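Local structure of gram-negative insecticidal protein (Chromobacterium piscinae, 6FBM) at residues R408-L418 with L501-K509; S195-S205 with M221-R229. The protein acts as an insecticidal toxin and, as a member of the MACPF family, probably works by forming pores in target-cell membranes. All coordinates share one frame; numbering follows the deposited sequence.

Contact 1 of 2, residues R408-L418 with L501-K509; sequences RAIPPQGYRAL and LRGSIACVK
Two bends, at chi2 (-122°) and chi3 (-138°), lay the Arg408 chain across Ile505, and a single sharp bend at chi2 (-77°) folds Arg416 back over Gly503. Arg408 crosses Ile505 at about a right angle: its CD rests 3.6 Å from Ile505 CG1, which also lies under one face of the guanidinium, offset toward the rim. Leu501 CD2 comes up obliquely beside the same group. The charge itself is met by a salt bridge from Arg408 to Asp420, so the apolar side chains here border an already paired arginine. On the other arginine, Gly503 CA sits over one face of the guanidinium, 3.6 Å from Arg416 NE. Arg416 NH1 donates to Tyr415 O at 2.9 Å, within the guanidinium plane but well above the plane of the carbonyl. A water bound to Gly503 N and Ile505 O also reaches Arg416 NE, weakly, and so helps to tie this arginine to the turn at 501-505.

Between the arginines the backbones join. Ala417 N gives Ser504 O a nearly straight bond of 2.9 Å, and Ala506 N returns one of 2.8 Å to Ala417 O, which also receives a CA-H...O contact from Ile505. Beside this bridge Ala417 CB meets Ile505 CD1, Arg416 CB lies 3.6 Å from Ala506 CB, and Leu418 sends CD1 against Val508 CB at 3.7 Å. Leu418 also touches Val440 and Cys445, which extends the apolar patch to neighbouring strands. Leu501 O accepts from both Ser504 N and Ile505 N, which closes the turn at 501-505. Ala417, just after strand 415-416, thus forms a single beta bridge with Ile505, joining pieces of the small sheets of the Vps62-like region, consistent with this being the beta-tripod part of the toxin.

Contact 2 of 2, residues S195-S205 with M221-R229; sequences SQSLSTTAEMS and MEKQVNSFR
Phe228 is the main bump: its side chain enters as a knob into the hollow formed by Leu198, Thr201, Ala202 and Ser205 on helix 198-205. Ala202 CA makes a CH-pi contact with one ring face, 4.2 Å from the centroid, while Leu198 CD2 meets the ring edge at CD1. Thr201 CG2 and Ser205 CB complete the hollow obliquely, the methyl lying 3.5 Å from Phe228 CB. With its CG anti to the backbone N (chi1 169°), Phe228 also reaches Tyr183 and Ala185 of strand 179-187.

The segment axes pass at 9.2 Å and nearly at right angles (-95°), so the helices meet over a short length. Val225 fits one turn earlier, its CG1 against Ser205 CB and its CG2 4.0 Å from Met204 CB. Beyond it Met204 CG and Met221 SD meet at 3.7 Å, the two chains crossing. Near the start of the first helix Gln224 CG lies against Gln196 NE2, while the Gln224 amide nitrogen bonds to Glu220.

At the other end Arg229 grips Ser205 side-on: NE donates to Ser205 OG at 2.7 Å, in the guanidinium plane, and NH2 to Ser205 O at 2.9 Å. This fixes the rotation of the Ser205 hydroxyl. The Phe228 hollow is lined mostly by carbon, although two of its residues bear hydroxyls, and Ser205 OG, bonded also to Tyr183 OH, ties the polar end to strand 179-187.

The two contacts follow in series along the chain: contact 2 closes before contact 1 opens. Their centres lie 26 Å apart and their nearest atoms about 8 Å apart, so they do not touch. Contact 2 joins helices 198-209 and 220-230 in the MACPF region, against the large antiparallel sheet that includes strand 179-187. Contact 1 belongs to the Vps62-like region, where strands 403-410, 415-416 and 506-508 lie in separate small sheets. The two regions meet where Tyr415, at the turn in contact 1, packs on Leu190, in the loop that follows strand 179-187 and runs on to the start of contact 2.

Contact 1 of 2, residues R408-L418 with L501-K509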
loop_
_atom_site.group_PDB
_atom_site.type_symbol
_atom_site.label_atom_id
_atom_site.label_comp_id
_atom_site.label_asym_id
_atom_site.label_seq_id
_atom_site.Cartn_x
_atom_site.Cartn_y
_atom_site.Cartn_z
ATOM N N ARG A 408 26.201 13.880 69.920
ATOM C CA ARG A 408 26.713 13.356 68.654
ATOM C C ARG A 408 25.604 13.222 67.691
ATOM O O ARG A 408 24.517 12.722 68.050
ATOM C CB ARG A 408 27.158 11.922 68.770
ATOM C CG ARG A 408 28.588 11.749 69.101
ATOM C CD ARG A 408 29.351 10.944 68.090
ATOM N NE ARG A 408 30.223 10.061 68.845
ATOM C CZ ARG A 408 31.302 10.422 69.545
ATOM N NH1 ARG A 408 31.958 9.469 70.179
ATOM N NH2 ARG A 408 31.765 11.676 69.595
ATOM N N ALA A 409 25.885 13.570 66.448
ATOM C CA ALA A 409 24.964 13.239 65.398
ATOM C C ALA A 409 24.990 11.722 65.225
ATOM O O ALA A 409 26.052 11.099 65.209
ATOM C CB ALA A 409 25.355 13.945 64.114
ATOM N N ILE A 410 23.810 11.133 65.173
ATOM C CA ILE A 410 23.659 9.766 64.739
ATOM C C ILE A 410 23.523 9.844 63.219
ATOM O O ILE A 410 22.526 10.381 62.721
ATOM C CB ILE A 410 22.427 9.069 65.359
ATOM C CG1 ILE A 410 22.469 9.122 66.879
ATOM C CG2 ILE A 410 22.385 7.608 64.918
ATOM C CD1 ILE A 410 21.142 8.798 67.537
ATOM N N PRO A 411 24.526 9.343 62.482
ATOM C CA PRO A 411 24.422 9.447 61.028
ATOM C C PRO A 411 23.496 8.396 60.443
ATOM O O PRO A 411 23.395 7.277 60.992
ATOM C CB PRO A 411 25.852 9.191 60.543
ATOM C CG PRO A 411 26.687 8.957 61.771
ATOM C CD PRO A 411 25.747 8.635 62.887
ATOM N N PRO A 412 22.834 8.718 59.309
ATOM C CA PRO A 412 22.140 7.639 58.571
ATOM C C PRO A 412 23.153 6.651 58.030
ATOM O O PRO A 412 24.340 6.970 57.935
ATOM C CB PRO A 412 21.453 8.363 57.433
ATOM C CG PRO A 412 22.257 9.620 57.245
ATOM C CD PRO A 412 22.805 10.003 58.579
ATOM N N GLN A 413 22.662 5.461 57.689
ATOM C CA GLN A 413 23.494 4.356 57.211
ATOM C C GLN A 413 24.419 4.813 56.071
ATOM O O GLN A 413 23.941 5.380 55.066
ATOM C CB GLN A 413 22.629 3.167 56.714
ATOM C CG GLN A 413 23.441 1.879 56.412
ATOM C CD GLN A 413 24.045 1.241 57.684
ATOM O OE1 GLN A 413 23.636 1.579 58.815
ATOM N NE2 GLN A 413 25.039 0.371 57.509
ATOM N N GLY A 414 25.724 4.583 56.268
ATOM C CA GLY A 414 26.747 4.934 55.290
ATOM C C GLY A 414 27.405 6.295 55.452
ATOM O O GLY A 414 28.358 6.581 54.740
ATOM N N TYR A 415 26.913 7.128 56.376
ATOM C CA TYR A 415 27.467 8.468 56.591
ATOM C C TYR A 415 28.207 8.593 57.939
ATOM O O TYR A 415 28.180 7.691 58.759
ATOM C CB TYR A 415 26.360 9.498 56.481
ATOM C CG TYR A 415 25.690 9.528 55.150
ATOM C CD1 TYR A 415 24.816 8.510 54.760
ATOM C CD2 TYR A 415 25.905 10.594 54.250
ATOM C CE1 TYR A 415 24.196 8.537 53.521
ATOM C CE2 TYR A 415 25.278 10.626 53.004
ATOM C CZ TYR A 415 24.435 9.601 52.648
ATOM O OH TYR A 415 23.826 9.649 51.443
ATOM N N ARG A 416 28.889 9.716 58.127
ATOM C CA ARG A 416 29.683 9.966 59.330
ATOM C C ARG A 416 29.533 11.404 59.760
ATOM O O ARG A 416 29.387 12.286 58.925
ATOM C CB ARG A 416 31.172 9.768 59.028
ATOM C CG ARG A 416 31.555 8.409 58.504
ATOM C CD ARG A 416 31.584 7.395 59.627
ATOM N NE ARG A 416 31.997 6.121 59.065
ATOM C CZ ARG A 416 31.217 5.261 58.418
ATOM N NH1 ARG A 416 29.925 5.481 58.279
ATOM N NH2 ARG A 416 31.763 4.165 57.916
ATOM N N ALA A 417 29.601 11.638 61.067
ATOM C CA ALA A 417 29.627 12.996 61.603
ATOM C C ALA A 417 31.080 13.446 61.778
ATOM O O ALA A 417 31.964 12.639 62.039
ATOM C CB ALA A 417 28.877 13.055 62.917
ATOM N N LEU A 418 31.315 14.737 61.575
ATOM C CA LEU A 418 32.657 15.307 61.634
ATOM C C LEU A 418 32.959 16.041 62.938
ATOM O O LEU A 418 34.128 16.255 63.270
ATOM C CB LEU A 418 32.877 16.247 60.469
ATOM C CG LEU A 418 32.589 15.682 59.071
ATOM C CD1 LEU A 418 33.127 16.638 58.006
ATOM C CD2 LEU A 418 33.206 14.289 58.887
ATOM N N LEU A 501 35.041 5.732 68.029
ATOM C CA LEU A 501 34.604 6.691 67.015
ATOM C C LEU A 501 34.362 6.087 65.632
ATOM O O LEU A 501 33.739 6.716 64.794
ATOM C CB LEU A 501 35.654 7.822 66.872
ATOM C CG LEU A 501 35.990 8.678 68.087
ATOM C CD1 LEU A 501 36.925 9.813 67.716
ATOM C CD2 LEU A 501 34.724 9.206 68.769
ATOM N N ARG A 502 34.885 4.891 65.374
ATOM C CA ARG A 502 34.843 4.275 64.034
ATOM C C ARG A 502 33.423 3.876 63.668
ATOM O O ARG A 502 32.730 3.258 64.456
ATOM C CB ARG A 502 35.801 3.092 63.940
ATOM C CG ARG A 502 36.267 2.805 62.507
ATOM C CD ARG A 502 37.256 1.605 62.431
ATOM N NE ARG A 502 36.832 0.423 63.219
ATOM C CZ ARG A 502 36.257 -0.700 62.770
ATOM N NH1 ARG A 502 36.057 -0.905 61.470
ATOM N NH2 ARG A 502 35.929 -1.637 63.646
ATOM N N GLY A 503 32.980 4.274 62.478
ATOM C CA GLY A 503 31.601 4.062 62.038
ATOM C C GLY A 503 30.635 5.182 62.372
ATOM O O GLY A 503 29.536 5.202 61.849
ATOM N N SER A 504 31.035 6.115 63.226
ATOM C CA SER A 504 30.179 7.203 63.703
ATOM C C SER A 504 30.777 8.578 63.400
ATOM O O SER A 504 30.132 9.421 62.801
ATOM C CB SER A 504 29.981 7.063 65.202
ATOM O OG SER A 504 29.113 5.995 65.483
ATOM N N ILE A 505 32.000 8.797 63.846
ATOM C CA ILE A 505 32.704 10.039 63.638
ATOM C C ILE A 505 33.818 9.785 62.664
ATOM O O ILE A 505 34.434 8.724 62.687
ATOM C CB ILE A 505 33.293 10.600 64.960
ATOM C CG1 ILE A 505 32.176 10.982 65.936
ATOM C CG2 ILE A 505 34.237 11.777 64.709
ATOM C CD1 ILE A 505 31.446 12.250 65.524
ATOM N N ALA A 506 34.089 10.780 61.825
ATOM C CA ALA A 506 35.183 10.703 60.872
ATOM C C ALA A 506 35.747 12.083 60.575
ATOM O O ALA A 506 35.269 13.095 61.112
ATOM C CB ALA A 506 34.719 10.025 59.604
ATOM N N CYS A 507 36.795 12.110 59.755
ATOM C CA CYS A 507 37.352 13.344 59.208
ATOM C C CYS A 507 37.187 13.341 57.698
ATOM O O CYS A 507 37.231 12.291 57.069
ATOM C CB CYS A 507 38.828 13.462 59.547
ATOM S SG CYS A 507 39.174 13.368 61.291
ATOM N N VAL A 508 37.045 14.533 57.130
ATOM C CA VAL A 508 36.732 14.683 55.727
ATOM C C VAL A 508 38.018 14.854 54.932
ATOM O O VAL A 508 38.843 15.709 55.263
ATOM C CB VAL A 508 35.722 15.828 55.471
ATOM C CG1 VAL A 508 36.237 17.223 55.879
ATOM C CG2 VAL A 508 35.242 15.798 54.026
ATOM N N LYS A 509 38.164 14.017 53.887
ATOM C CA LYS A 509 39.338 13.982 53.010
ATOM C C LYS A 509 39.583 15.286 52.247
ATOM O O LYS A 509 38.632 15.919 51.748
ATOM C CB LYS A 509 39.198 12.878 51.962
ATOM C CG LYS A 509 39.247 11.448 52.480
ATOM C CD LYS A 509 38.879 10.487 51.350
ATOM C CE LYS A 509 39.459 9.103 51.499
ATOM N NZ LYS A 509 38.975 8.295 50.347
HETATM O O HOH W 1 26.470 8.087 66.371
HETATM O O HOH W 2 34.436 6.393 61.098
#

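Contact 2 of 2, residues S195-S205 with M221-R229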
loop_
_atom_site.group_PDB
_atom_site.type_symbol
_atom_site.label_atom_id
_atom_site.label_comp_id
_atom_site.label_asym_id
_atom_site.label_seq_id
_atom_site.Cartn_x
_atom_site.Cartn_y
_atom_site.Cartn_z
ATOM N N SER A 195 18.752 0.138 50.196
ATOM C CA SER A 195 18.677 -1.145 50.912
ATOM C C SER A 195 18.768 -2.342 49.939
ATOM O O SER A 195 19.649 -3.189 50.073
ATOM C CB SER A 195 17.362 -1.213 51.699
ATOM O OG SER A 195 16.247 -0.937 50.852
ATOM N N GLN A 196 17.829 -2.388 48.979
ATOM C CA GLN A 196 17.824 -3.330 47.836
ATOM C C GLN A 196 18.913 -2.941 46.823
ATOM O O GLN A 196 19.195 -1.763 46.649
ATOM C CB GLN A 196 16.438 -3.289 47.177
ATOM C CG GLN A 196 16.160 -4.214 45.993
ATOM C CD GLN A 196 14.767 -3.948 45.382
ATOM O OE1 GLN A 196 14.633 -3.739 44.173
ATOM N NE2 GLN A 196 13.729 -3.934 46.226
ATOM N N SER A 197 19.516 -3.925 46.151
ATOM C CA SER A 197 20.644 -3.655 45.226
ATOM C C SER A 197 20.173 -2.796 44.037
ATOM O O SER A 197 19.025 -2.889 43.617
ATOM C CB SER A 197 21.350 -4.949 44.765
ATOM O OG SER A 197 20.785 -5.521 43.587
ATOM N N LEU A 198 21.046 -1.922 43.547
ATOM C CA LEU A 198 20.753 -1.004 42.436
ATOM C C LEU A 198 20.430 -1.794 41.170
ATOM O O LEU A 198 19.486 -1.453 40.441
ATOM C CB LEU A 198 21.923 -0.021 42.210
ATOM C CG LEU A 198 21.916 1.059 41.095
ATOM C CD1 LEU A 198 22.129 0.470 39.692
ATOM C CD2 LEU A 198 20.632 1.896 41.163
ATOM N N SER A 199 21.173 -2.866 40.930
ATOM C CA SER A 199 21.005 -3.640 39.714
ATOM C C SER A 199 19.609 -4.293 39.632
ATOM O O SER A 199 18.992 -4.313 38.556
ATOM C CB SER A 199 22.152 -4.656 39.559
ATOM O OG SER A 199 22.026 -5.715 40.497
ATOM N N THR A 200 19.113 -4.788 40.772
ATOM C CA THR A 200 17.766 -5.349 40.874
ATOM C C THR A 200 16.703 -4.264 40.665
ATOM O O THR A 200 15.748 -4.465 39.934
ATOM C CB THR A 200 17.576 -6.090 42.229
ATOM O OG1 THR A 200 18.358 -7.288 42.231
ATOM C CG2 THR A 200 16.098 -6.475 42.474
ATOM N N THR A 201 16.877 -3.107 41.294
ATOM C CA THR A 201 15.964 -1.966 41.086
ATOM C C THR A 201 15.924 -1.536 39.617
ATOM O O THR A 201 14.858 -1.212 39.089
ATOM C CB THR A 201 16.364 -0.781 41.973
ATOM O OG1 THR A 201 16.548 -1.253 43.312
ATOM C CG2 THR A 201 15.287 0.292 41.974
ATOM N N ALA A 202 17.079 -1.550 38.971
ATOM C CA ALA A 202 17.166 -1.194 37.566
ATOM C C ALA A 202 16.430 -2.196 36.714
ATOM O O ALA A 202 15.658 -1.818 35.841
ATOM C CB ALA A 202 18.626 -1.098 37.140
ATOM N N GLU A 203 16.674 -3.475 36.995
ATOM C CA GLU A 203 15.961 -4.595 36.368
ATOM C C GLU A 203 14.448 -4.432 36.491
ATOM O O GLU A 203 13.734 -4.497 35.503
ATOM C CB GLU A 203 16.423 -5.934 36.989
ATOM C CG GLU A 203 15.594 -7.184 36.676
ATOM C CD GLU A 203 16.112 -8.454 37.327
ATOM O OE1 GLU A 203 16.925 -8.370 38.265
ATOM O OE2 GLU A 203 15.708 -9.558 36.890
ATOM N N MET A 204 13.964 -4.202 37.700
ATOM C CA MET A 204 12.524 -4.053 37.936
ATOM C C MET A 204 11.979 -2.836 37.243
ATOM O O MET A 204 10.877 -2.879 36.701
ATOM C CB MET A 204 12.216 -4.023 39.448
ATOM C CG MET A 204 12.585 -5.324 40.189
ATOM S SD MET A 204 12.019 -6.842 39.363
ATOM C CE MET A 204 13.276 -8.015 39.834
ATOM N N SER A 205 12.713 -1.730 37.251
ATOM C CA SER A 205 12.234 -0.524 36.587
ATOM C C SER A 205 12.069 -0.806 35.097
ATOM O O SER A 205 11.009 -0.509 34.518
ATOM C CB SER A 205 13.167 0.643 36.825
ATOM O OG SER A 205 12.648 1.812 36.225
ATOM N N MET A 221 8.416 -2.275 46.151
ATOM C CA MET A 221 9.070 -2.221 44.850
ATOM C C MET A 221 8.761 -0.907 44.132
ATOM O O MET A 221 9.653 -0.341 43.512
ATOM C CB MET A 221 8.695 -3.414 43.985
ATOM C CG MET A 221 9.615 -3.628 42.787
ATOM S SD MET A 221 9.374 -5.262 42.021
ATOM C CE MET A 221 7.615 -5.183 41.648
ATOM N N GLU A 222 7.519 -0.409 44.230
ATOM C CA GLU A 222 7.168 0.875 43.615
ATOM C C GLU A 222 8.003 2.015 44.199
ATOM O O GLU A 222 8.467 2.887 43.464
ATOM C CB GLU A 222 5.673 1.219 43.777
ATOM C CG GLU A 222 5.281 2.573 43.156
ATOM C CD GLU A 222 3.795 2.855 43.304
ATOM O OE1 GLU A 222 3.293 2.979 44.447
ATOM O OE2 GLU A 222 3.108 2.987 42.264
ATOM N N LYS A 223 8.149 2.018 45.517
ATOM C CA LYS A 223 8.928 3.041 46.161
ATOM C C LYS A 223 10.367 2.995 45.620
ATOM O O LYS A 223 10.889 4.015 45.174
ATOM C CB LYS A 223 8.876 2.884 47.697
ATOM C CG LYS A 223 9.625 3.986 48.418
ATOM C CD LYS A 223 10.324 3.437 49.679
ATOM C CE LYS A 223 11.245 4.486 50.260
ATOM N NZ LYS A 223 12.314 3.874 51.122
ATOM N N GLN A 224 10.956 1.800 45.619
ATOM C CA GLN A 224 12.330 1.572 45.172
ATOM C C GLN A 224 12.558 2.006 43.729
ATOM O O GLN A 224 13.572 2.630 43.428
ATOM C CB GLN A 224 12.726 0.077 45.322
ATOM C CG GLN A 224 12.820 -0.472 46.757
ATOM C CD GLN A 224 13.845 0.249 47.644
ATOM O OE1 GLN A 224 14.927 0.603 47.192
ATOM N NE2 GLN A 224 13.491 0.469 48.924
ATOM N N VAL A 225 11.610 1.694 42.851
ATOM C CA VAL A 225 11.709 2.039 41.425
ATOM C C VAL A 225 11.504 3.548 41.213
ATOM O O VAL A 225 12.222 4.151 40.411
ATOM C CB VAL A 225 10.744 1.171 40.545
ATOM C CG1 VAL A 225 10.477 1.790 39.179
ATOM C CG2 VAL A 225 11.311 -0.235 40.391
ATOM N N ASN A 226 10.535 4.136 41.914
ATOM C CA ASN A 226 10.306 5.591 41.849
ATOM C C ASN A 226 11.548 6.372 42.263
ATOM O O ASN A 226 11.917 7.362 41.644
ATOM C CB ASN A 226 9.125 6.029 42.732
ATOM C CG ASN A 226 7.766 5.742 42.101
ATOM O OD1 ASN A 226 7.651 5.531 40.887
ATOM N ND2 ASN A 226 6.724 5.777 42.914
ATOM N N SER A 227 12.180 5.888 43.319
ATOM C CA SER A 227 13.420 6.458 43.826
ATOM C C SER A 227 14.552 6.388 42.784
ATOM O O SER A 227 15.284 7.353 42.561
ATOM C CB SER A 227 13.824 5.713 45.091
ATOM O OG SER A 227 14.794 6.440 45.790
ATOM N N PHE A 228 14.673 5.227 42.148
ATOM C CA PHE A 228 15.641 4.998 41.060
ATOM C C PHE A 228 15.434 5.983 39.914
ATOM O O PHE A 228 16.354 6.684 39.495
ATOM C CB PHE A 228 15.555 3.529 40.587
ATOM C CG PHE A 228 16.291 3.230 39.320
ATOM C CD1 PHE A 228 17.658 3.020 39.316
ATOM C CD2 PHE A 228 15.604 3.128 38.117
ATOM C CE1 PHE A 228 18.327 2.727 38.118
ATOM C CE2 PHE A 228 16.254 2.832 36.933
ATOM C CZ PHE A 228 17.618 2.639 36.931
ATOM N N ARG A 229 14.205 6.048 39.437
ATOM C CA ARG A 229 13.881 6.885 38.303
ATOM C C ARG A 229 14.089 8.375 38.550
ATOM O O ARG A 229 14.698 9.052 37.725
ATOM C CB ARG A 229 12.444 6.621 37.835
ATOM C CG ARG A 229 12.259 5.249 37.209
ATOM C CD ARG A 229 10.866 5.061 36.629
ATOM N NE ARG A 229 10.697 3.690 36.175
ATOM C CZ ARG A 229 9.563 3.179 35.700
ATOM N NH1 ARG A 229 8.468 3.936 35.593
ATOM N NH2 ARG A 229 9.515 1.892 35.350
#